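Long-range contact in putative Oleoyl-[acyl-carrier protein] thioesterase (Lactobacillus plantarum, PDB 2OWN), which probably hydrolyses the thioester of oleoyl-acyl-carrier protein, releasing the free fatty acid from its carrier: residues Asp159-Lys164 with His222-Pro227. Sequence-based numbering, arbitrary orientation.
Sequences DTTITK and HANILP
Thr163 meets the imidazole of His222 at its edge, near the ring plane, where Thr163 OG1 and His222 ND1 share a hydrogen bond of 2.8 Å. Threonine suits the spot with both branches, for its methyl CG2 also packs 3.4 Å from His222 CE1. CG2 of Thr161 comes to the ring obliquely, 3.9 Å from CB of His222. Both Thr163 OG1 and the His222 ring stand anti to their carbonyl carbons (chi1 -55° for His222), which brings them alongside. Histidine offers a nitrogen on each side: ND1 for the threonine, NE2 for Glu241. A leucine in place of His222 would probably leave both Thr163 OG1 and the Glu241 carboxylate without their mate. The other flat group, the amide of Asn224, joins acceptor and donor: OD1 lies 2.7 Å from Thr161 OG1, which also hydrogen-bonds Thr158 N, and accepts a bond from a water that also contacts Thr160 OG1, while ND2 bonds to Glu156 O. On the opposite face of the sheet from His222, Ile162 and Ile225 touch through their CD1 methyls at 4.0 Å; isoleucine gives this side, toward helix 184-191, apolar branches. In the backbone, Ile162 and Ala223 form the antiparallel hydrogen-bonded pair, Ile162 N to Ala223 O nearly straight at 164° and Ala223 N to Ile162 O more bent at 139°; Thr163 and His222 form the non-hydrogen-bonded one. Strand 162-167 thus pairs with strand 218-227 in the C-terminal HotDog domain; strand 233-241 pairs along the other edge of 218-227, and Thr191 of helix 184-191 packs against Ile162 and Ala223.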
loop_
_atom_site.group_PDB
_atom_site.type_symbol
_atom_site.label_atom_id
_atom_site.label_comp_id
_atom_site.label_asym_id
_atom_site.label_seq_id
_atom_site.Cartn_x
_atom_site.Cartn_y
_atom_site.Cartn_z
ATOM N N ASP B 159 12.443 -27.689 -13.244
ATOM C CA ASP B 159 13.220 -28.001 -12.009
ATOM C C ASP B 159 13.732 -26.757 -11.242
ATOM O O ASP B 159 13.861 -26.810 -10.020
ATOM C CB ASP B 159 14.413 -28.959 -12.296
ATOM C CG ASP B 159 15.480 -28.367 -13.256
ATOM O OD1 ASP B 159 15.176 -27.449 -14.058
ATOM O OD2 ASP B 159 16.632 -28.860 -13.226
ATOM N N THR B 160 14.006 -25.669 -11.977
ATOM C CA THR B 160 14.491 -24.378 -11.446
ATOM C C THR B 160 13.388 -23.314 -11.168
ATOM O O THR B 160 13.728 -22.156 -10.876
ATOM C CB THR B 160 15.566 -23.791 -12.414
ATOM O OG1 THR B 160 14.977 -23.568 -13.698
ATOM C CG2 THR B 160 16.734 -24.757 -12.565
ATOM N N THR B 161 12.094 -23.682 -11.260
ATOM C CA THR B 161 10.965 -22.752 -11.003
ATOM C C THR B 161 10.955 -22.301 -9.539
ATOM O O THR B 161 11.072 -23.144 -8.649
ATOM C CB THR B 161 9.574 -23.379 -11.340
ATOM O OG1 THR B 161 9.503 -23.673 -12.740
ATOM C CG2 THR B 161 8.404 -22.441 -10.957
ATOM N N ILE B 162 10.829 -20.986 -9.324
ATOM C CA ILE B 162 10.767 -20.380 -7.990
ATOM C C ILE B 162 9.289 -20.407 -7.635
ATOM O O ILE B 162 8.489 -19.856 -8.393
ATOM C CB ILE B 162 11.293 -18.913 -7.956
ATOM C CG1 ILE B 162 12.726 -18.819 -8.505
ATOM C CG2 ILE B 162 11.231 -18.350 -6.528
ATOM C CD1 ILE B 162 13.274 -17.384 -8.596
ATOM N N THR B 163 8.936 -21.059 -6.521
ATOM C CA THR B 163 7.545 -21.158 -6.033
ATOM C C THR B 163 7.442 -20.638 -4.591
ATOM O O THR B 163 8.270 -21.009 -3.757
ATOM C CB THR B 163 6.996 -22.600 -6.143
ATOM O OG1 THR B 163 7.026 -23.010 -7.511
ATOM C CG2 THR B 163 5.547 -22.701 -5.651
ATOM N N LYS B 164 6.466 -19.749 -4.338
ATOM C CA LYS B 164 6.166 -19.189 -3.000
ATOM C C LYS B 164 4.646 -19.141 -2.754
ATOM O O LYS B 164 3.913 -18.737 -3.677
ATOM C CB LYS B 164 6.706 -17.767 -2.793
ATOM C CG LYS B 164 8.219 -17.611 -2.770
ATOM C CD LYS B 164 8.551 -16.194 -2.335
ATOM C CE LYS B 164 10.016 -15.866 -2.351
ATOM N NZ LYS B 164 10.162 -14.461 -1.878
ATOM N N HIS B 222 4.291 -18.749 -8.936
ATOM C CA HIS B 222 5.420 -19.403 -9.608
ATOM C C HIS B 222 6.155 -18.387 -10.481
ATOM O O HIS B 222 5.528 -17.448 -10.965
ATOM C CB HIS B 222 4.960 -20.570 -10.470
ATOM C CG HIS B 222 4.160 -21.599 -9.743
ATOM N ND1 HIS B 222 4.742 -22.594 -8.989
ATOM C CD2 HIS B 222 2.826 -21.818 -9.692
ATOM C CE1 HIS B 222 3.799 -23.364 -8.479
ATOM N NE2 HIS B 222 2.628 -22.917 -8.895
ATOM N N ALA B 223 7.470 -18.569 -10.657
ATOM C CA ALA B 223 8.312 -17.692 -11.500
ATOM C C ALA B 223 9.538 -18.405 -12.095
ATOM O O ALA B 223 10.187 -19.197 -11.397
ATOM C CB ALA B 223 8.756 -16.437 -10.738
ATOM N N ASN B 224 9.789 -18.147 -13.385
ATOM C CA ASN B 224 10.935 -18.644 -14.157
ATOM C C ASN B 224 11.706 -17.442 -14.654
ATOM O O ASN B 224 11.105 -16.590 -15.306
ATOM C CB ASN B 224 10.501 -19.464 -15.391
ATOM C CG ASN B 224 9.896 -20.810 -15.042
ATOM O OD1 ASN B 224 10.344 -21.484 -14.123
ATOM N ND2 ASN B 224 8.918 -21.242 -15.833
ATOM N N ILE B 225 12.999 -17.361 -14.334
ATOM C CA ILE B 225 13.889 -16.284 -14.779
ATOM C C ILE B 225 14.474 -16.873 -16.060
ATOM O O ILE B 225 15.216 -17.873 -16.000
ATOM C CB ILE B 225 14.981 -15.934 -13.751
ATOM C CG1 ILE B 225 14.349 -15.518 -12.408
ATOM C CG2 ILE B 225 15.897 -14.820 -14.313
ATOM C CD1 ILE B 225 15.358 -15.259 -11.302
ATOM N N LEU B 226 14.145 -16.256 -17.196
ATOM C CA LEU B 226 14.545 -16.711 -18.536
ATOM C C LEU B 226 15.488 -15.756 -19.270
ATOM O O LEU B 226 15.450 -14.545 -19.002
ATOM C CB LEU B 226 13.281 -16.865 -19.389
ATOM C CG LEU B 226 12.181 -17.805 -18.875
ATOM C CD1 LEU B 226 10.907 -17.630 -19.698
ATOM C CD2 LEU B 226 12.649 -19.258 -18.861
ATOM N N PRO B 227 16.340 -16.290 -20.190
ATOM C CA PRO B 227 17.197 -15.406 -20.982
ATOM C C PRO B 227 16.360 -14.686 -22.055
ATOM O O PRO B 227 15.276 -15.163 -22.419
ATOM C CB PRO B 227 18.198 -16.367 -21.618
ATOM C CG PRO B 227 17.465 -17.616 -21.764
ATOM C CD PRO B 227 16.592 -17.704 -20.547
HETATM O O HOH W 1 14.080 -19.390 -12.688
HETATM O O HOH W 2 13.117 -21.634 -13.902
#